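Local coordinates for endo-b-1,4-glucanase (Nasutitermes takasagoensis, PDB 1KS8), which probably hydrolyses internal beta-1,4-glucosidic linkages in cellulose and related beta-glucans, at residues Pro355-His360 with Tyr401-Ser406; Phe346-Gly351 with Ser388-Gly393. All blocks are in the same frame, centred on the assembly; numbering follows the deposited sequence.

Contact 1 (Pro355-His360 with Tyr401-Ser406). With SO4 (sulfate ion), chain B.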
loop_
_atom_site.group_PDB
_atom_site.type_symbol
_atom_site.label_atom_id
_atom_site.label_comp_id
_atom_site.label_asym_id
_atom_site.label_seq_id
_atom_site.Cartn_x
_atom_site.Cartn_y
_atom_site.Cartn_z
ATOM N N PRO A 355 -3.145 20.186 -1.551
ATOM C CA PRO A 355 -4.088 19.948 -2.644
ATOM C C PRO A 355 -5.473 19.908 -2.006
ATOM O O PRO A 355 -5.634 19.331 -0.927
ATOM C CB PRO A 355 -3.679 18.569 -3.158
ATOM C CG PRO A 355 -2.220 18.486 -2.817
ATOM C CD PRO A 355 -2.184 19.077 -1.430
ATOM N N THR A 356 -6.463 20.520 -2.647
ATOM C CA THR A 356 -7.813 20.497 -2.100
ATOM C C THR A 356 -8.785 19.821 -3.058
ATOM O O THR A 356 -9.962 19.652 -2.744
ATOM C CB THR A 356 -8.340 21.917 -1.798
ATOM O OG1 THR A 356 -8.495 22.647 -3.020
ATOM C CG2 THR A 356 -7.374 22.652 -0.884
ATOM N N ARG A 357 -8.284 19.419 -4.223
ATOM C CA ARG A 357 -9.125 18.769 -5.219
ATOM C C ARG A 357 -8.588 17.402 -5.649
ATOM O O ARG A 357 -8.414 17.135 -6.843
ATOM C CB ARG A 357 -9.276 19.681 -6.442
ATOM C CG ARG A 357 -9.846 21.055 -6.107
ATOM C CD ARG A 357 -9.883 21.956 -7.331
ATOM N NE ARG A 357 -10.508 23.251 -7.058
ATOM C CZ ARG A 357 -9.964 24.212 -6.318
ATOM N NH1 ARG A 357 -8.771 24.039 -5.763
ATOM N NH2 ARG A 357 -10.617 25.352 -6.132
ATOM N N PRO A 358 -8.312 16.514 -4.682
ATOM C CA PRO A 358 -7.803 15.200 -5.086
ATOM C C PRO A 358 -8.808 14.483 -5.985
ATOM O O PRO A 358 -10.019 14.671 -5.852
ATOM C CB PRO A 358 -7.586 14.482 -3.750
ATOM C CG PRO A 358 -8.594 15.123 -2.842
ATOM C CD PRO A 358 -8.492 16.583 -3.221
ATOM N N HIS A 359 -8.290 13.682 -6.911
ATOM C CA HIS A 359 -9.110 12.906 -7.845
ATOM C C HIS A 359 -9.704 11.788 -6.996
ATOM O O HIS A 359 -9.247 10.643 -7.029
ATOM C CB HIS A 359 -8.206 12.334 -8.934
ATOM C CG HIS A 359 -8.945 11.678 -10.055
ATOM N ND1 HIS A 359 -9.567 12.394 -11.054
ATOM C CD2 HIS A 359 -9.163 10.371 -10.332
ATOM C CE1 HIS A 359 -10.138 11.554 -11.901
ATOM N NE2 HIS A 359 -9.907 10.323 -11.485
ATOM N N HIS A 360 -10.757 12.123 -6.263
ATOM C CA HIS A 360 -11.336 11.193 -5.308
ATOM C C HIS A 360 -12.834 11.439 -5.160
ATOM O O HIS A 360 -13.266 12.520 -4.756
ATOM C CB HIS A 360 -10.583 11.434 -3.999
ATOM C CG HIS A 360 -10.869 10.446 -2.919
ATOM N ND1 HIS A 360 -11.846 10.649 -1.968
ATOM C CD2 HIS A 360 -10.258 9.284 -2.591
ATOM C CE1 HIS A 360 -11.820 9.656 -1.097
ATOM N NE2 HIS A 360 -10.865 8.814 -1.452
ATOM N N TYR A 401 3.241 22.404 -10.256
ATOM C CA TYR A 401 2.012 21.731 -9.864
ATOM C C TYR A 401 0.802 22.661 -9.812
ATOM O O TYR A 401 0.904 23.810 -9.383
ATOM C CB TYR A 401 2.210 21.098 -8.482
ATOM C CG TYR A 401 0.954 20.558 -7.843
ATOM C CD1 TYR A 401 0.498 19.269 -8.119
ATOM C CD2 TYR A 401 0.208 21.345 -6.964
ATOM C CE1 TYR A 401 -0.668 18.778 -7.535
ATOM C CE2 TYR A 401 -0.958 20.868 -6.380
ATOM C CZ TYR A 401 -1.393 19.585 -6.668
ATOM O OH TYR A 401 -2.558 19.124 -6.088
ATOM N N VAL A 402 -0.340 22.137 -10.248
ATOM C CA VAL A 402 -1.605 22.859 -10.227
ATOM C C VAL A 402 -2.643 21.885 -9.671
ATOM O O VAL A 402 -2.774 20.763 -10.151
ATOM C CB VAL A 402 -2.037 23.315 -11.639
ATOM C CG1 VAL A 402 -3.417 23.959 -11.577
ATOM C CG2 VAL A 402 -1.025 24.306 -12.195
ATOM N N ASP A 403 -3.365 22.329 -8.650
ATOM C CA ASP A 403 -4.384 21.525 -7.981
ATOM C C ASP A 403 -5.629 21.422 -8.871
ATOM O O ASP A 403 -6.447 22.336 -8.927
ATOM C CB ASP A 403 -4.681 22.197 -6.634
ATOM C CG ASP A 403 -5.693 21.451 -5.793
ATOM O OD1 ASP A 403 -5.891 20.230 -5.982
ATOM O OD2 ASP A 403 -6.282 22.109 -4.906
ATOM N N ASP A 404 -5.754 20.295 -9.567
ATOM C CA ASP A 404 -6.859 20.063 -10.495
ATOM C C ASP A 404 -7.428 18.648 -10.356
ATOM O O ASP A 404 -6.708 17.663 -10.506
ATOM C CB ASP A 404 -6.353 20.327 -11.921
ATOM C CG ASP A 404 -7.252 19.745 -12.995
ATOM O OD1 ASP A 404 -8.482 19.698 -12.803
ATOM O OD2 ASP A 404 -6.713 19.347 -14.049
ATOM N N ARG A 405 -8.727 18.559 -10.084
ATOM C CA ARG A 405 -9.383 17.267 -9.889
ATOM C C ARG A 405 -9.312 16.328 -11.088
ATOM O O ARG A 405 -9.261 15.110 -10.919
ATOM C CB ARG A 405 -10.852 17.466 -9.485
ATOM C CG ARG A 405 -11.535 16.185 -8.998
ATOM C CD ARG A 405 -12.970 16.433 -8.526
ATOM N NE ARG A 405 -13.025 17.390 -7.421
ATOM C CZ ARG A 405 -13.476 18.639 -7.527
ATOM N NH1 ARG A 405 -13.930 19.093 -8.690
ATOM N NH2 ARG A 405 -13.440 19.445 -6.475
ATOM N N SER A 406 -9.304 16.884 -12.295
ATOM C CA SER A 406 -9.261 16.058 -13.498
ATOM C C SER A 406 -7.857 15.568 -13.832
ATOM O O SER A 406 -7.682 14.689 -14.674
ATOM C CB SER A 406 -9.813 16.837 -14.694
ATOM O OG SER A 406 -8.939 17.891 -15.055
HETATM S S SO4 B . -10.560 6.746 -11.833
HETATM O O1 SO4 B . -9.797 7.972 -12.557
HETATM O O2 SO4 B . -11.860 6.691 -12.467
HETATM O O3 SO4 B . -9.866 5.643 -11.979
HETATM O O4 SO4 B . -10.713 7.202 -10.475
#
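Two loops at the predicted catalytic site of this family 9 glucanase meet where the carboxylate of Asp403 is gripped by Thr356 and Arg357. The site illustrates how adjacent loop residues can orient an acidic group: Asp403 OD2 accepts from Thr356 N at 2.8 Å, tilted out of the carboxylate plane, and from Thr356 OG1 at 3.0 Å, nearly in line with its C-O bond. Arg357 N reaches Asp403 OD1 at 3.1 Å, on the syn lone pair of that oxygen. A longer salt bridge, Arg357 NH1 to Asp403 OD2 at 3.3 Å, comes from well above the carboxylate although OD2 lies in the guanidinium plane; Arg357 NE donates to Pro380 O. With CG anti to the backbone N (chi1 -178°), Asp403 presents both oxygens to these donors, and Asn411 ND2 also bonds to OD1. Tyr401 OH, bonded to Asn411, lies 3.2 Å from Pro355 CB.

At the other end, His359, the centre of an inverse gamma turn, uses both ring nitrogens. His359 ND1 donates to Arg405 O at 2.7 Å within the ring plane, and His359 NE2 to O1 of a sulfate, probably from the crystallisation liquor, at 2.6 Å; Arg361 also binds this ion. Arg405 lays one guanidinium face against Arg357 CB, while its N-H groups bind Asp381, Asn383 and other acceptors. Such loops joining barrel helices build the catalytic site of the (alpha/alpha)6 fold.

Contact 2 (Phe346-Gly351 with Ser388-Gly393)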
loop_
_atom_site.group_PDB
_atom_site.type_symbol
_atom_site.label_atom_id
_atom_site.label_comp_id
_atom_site.label_asym_id
_atom_site.label_seq_id
_atom_site.Cartn_x
_atom_site.Cartn_y
_atom_site.Cartn_z
ATOM N N PHE A 346 1.909 18.454 -0.078
ATOM C CA PHE A 346 1.310 17.580 -1.080
ATOM C C PHE A 346 0.504 16.502 -0.373
ATOM O O PHE A 346 0.163 15.471 -0.953
ATOM C CB PHE A 346 2.387 16.972 -1.974
ATOM C CG PHE A 346 2.950 17.947 -2.966
ATOM C CD1 PHE A 346 2.188 18.365 -4.054
ATOM C CD2 PHE A 346 4.218 18.492 -2.788
ATOM C CE1 PHE A 346 2.678 19.316 -4.949
ATOM C CE2 PHE A 346 4.715 19.442 -3.676
ATOM C CZ PHE A 346 3.942 19.854 -4.759
ATOM N N VAL A 347 0.209 16.761 0.897
ATOM C CA VAL A 347 -0.594 15.864 1.717
ATOM C C VAL A 347 -1.906 16.594 2.005
ATOM O O VAL A 347 -1.918 17.640 2.654
ATOM C CB VAL A 347 0.108 15.532 3.048
ATOM C CG1 VAL A 347 -0.810 14.688 3.926
ATOM C CG2 VAL A 347 1.409 14.788 2.776
ATOM N N CYS A 348 -3.010 16.049 1.510
ATOM C CA CYS A 348 -4.309 16.677 1.715
ATOM C C CYS A 348 -4.612 16.886 3.194
ATOM O O CYS A 348 -4.297 16.038 4.025
ATOM C CB CYS A 348 -5.412 15.821 1.087
ATOM S SG CYS A 348 -5.259 15.632 -0.713
ATOM N N GLY A 349 -5.221 18.027 3.510
ATOM C CA GLY A 349 -5.580 18.336 4.882
ATOM C C GLY A 349 -4.421 18.642 5.809
ATOM O O GLY A 349 -4.594 18.687 7.028
ATOM N N PHE A 350 -3.240 18.863 5.242
ATOM C CA PHE A 350 -2.064 19.152 6.053
ATOM C C PHE A 350 -1.151 20.216 5.469
ATOM O O PHE A 350 -0.954 20.292 4.261
ATOM C CB PHE A 350 -1.218 17.888 6.250
ATOM C CG PHE A 350 0.084 18.145 6.963
ATOM C CD1 PHE A 350 0.146 18.118 8.350
ATOM C CD2 PHE A 350 1.231 18.484 6.249
ATOM C CE1 PHE A 350 1.329 18.429 9.020
ATOM C CE2 PHE A 350 2.418 18.799 6.909
ATOM C CZ PHE A 350 2.465 18.772 8.298
ATOM N N GLY A 351 -0.592 21.036 6.353
ATOM C CA GLY A 351 0.366 22.036 5.935
ATOM C C GLY A 351 -0.074 23.193 5.072
ATOM O O GLY A 351 -1.254 23.517 4.962
ATOM N N SER A 388 -8.034 14.268 4.654
ATOM C CA SER A 388 -6.886 14.289 5.546
ATOM C C SER A 388 -5.936 13.111 5.391
ATOM O O SER A 388 -6.358 11.952 5.424
ATOM C CB SER A 388 -7.366 14.364 6.997
ATOM O OG SER A 388 -8.247 15.463 7.178
ATOM N N GLY A 389 -4.654 13.428 5.214
ATOM C CA GLY A 389 -3.623 12.409 5.112
ATOM C C GLY A 389 -3.248 11.842 3.758
ATOM O O GLY A 389 -2.209 11.193 3.639
ATOM N N ALA A 390 -4.064 12.079 2.738
ATOM C CA ALA A 390 -3.782 11.533 1.412
ATOM C C ALA A 390 -2.599 12.169 0.691
ATOM O O ALA A 390 -2.550 13.389 0.514
ATOM C CB ALA A 390 -5.031 11.639 0.535
ATOM N N LEU A 391 -1.656 11.330 0.268
ATOM C CA LEU A 391 -0.485 11.787 -0.477
ATOM C C LEU A 391 -0.855 11.752 -1.963
ATOM O O LEU A 391 -1.198 10.692 -2.495
ATOM C CB LEU A 391 0.705 10.855 -0.218
ATOM C CG LEU A 391 2.017 11.195 -0.933
ATOM C CD1 LEU A 391 2.585 12.495 -0.379
ATOM C CD2 LEU A 391 3.016 10.062 -0.737
ATOM N N VAL A 392 -0.806 12.901 -2.634
ATOM C CA VAL A 392 -1.153 12.942 -4.053
ATOM C C VAL A 392 0.019 12.544 -4.947
ATOM O O VAL A 392 1.135 12.338 -4.469
ATOM C CB VAL A 392 -1.649 14.356 -4.486
ATOM C CG1 VAL A 392 -2.886 14.744 -3.688
ATOM C CG2 VAL A 392 -0.547 15.386 -4.313
ATOM N N GLY A 393 -0.249 12.428 -6.246
ATOM C CA GLY A 393 0.798 12.078 -7.189
ATOM C C GLY A 393 1.955 13.046 -7.033
ATOM O O GLY A 393 3.114 12.638 -6.938
HETATM O O HOH W 1 -7.041 17.754 7.891
#
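Phe346 to Gly349 runs antiparallel to Ser388 to Val392, the two directions 162° apart, with Val347 and Leu391 forming a single beta bridge as a non-hydrogen-bonded pair. The example shows two loops paired through one bridge and three backbone bonds: Val392 N donates almost straight to Phe346 O (3.2 Å), Cys348 N to Ala390 O (2.9 Å) and Gly389 N to Cys348 O (2.9 Å). A type II turn begins at Val347 and ends at Phe350, and its Gly349 has a positive phi; a beta carbon there would also collide with Ser388 CA.

Across the contact, Val392 CG1 packs on Cys348 SG at 3.9 Å, whereas Val392 CG2, set between the backbone N and the carbonyl carbon, meets the ring edge of Phe346 at CD1 (4.1 Å). Cutting this side chain back to an alanine is likely to open a gap between the sulfur and the ring edge, leaving the Phe346 ring less firmly held. Val347 CG2 approaches Leu391 CD1, and helix 324-341 touches both side chains. Asn418 bonds to Gly389 O and Leu391 N. At the outer end a water donates to Gly349 O at 2.8 Å and is hydrogen-bonded to Ser388 OG at 2.7 Å.

Overall arrangement
From the N terminus, most of the helical barrel precedes both contacts. After helix 324-341 the chain passes through 346-351 and then 355-360, makes the short helices 361-364 and 374-377, with the Cys365-Cys372 disulfide between them, and returns through 388-393 and 401-406. Contact 2 closes a loop of 36 intervening residues and contact 1 one of 40; because their segments alternate along the chain, the loops cross. Their centres lie 11 Å apart and they share an interface: Pro355 packs on Phe346 and Val392, and the rings of Tyr401 and Phe346 meet edge-to-face. Together they tie the excursion between helices 324-341 and 408-411, which carries the predicted catalytic Asp403, into one unit.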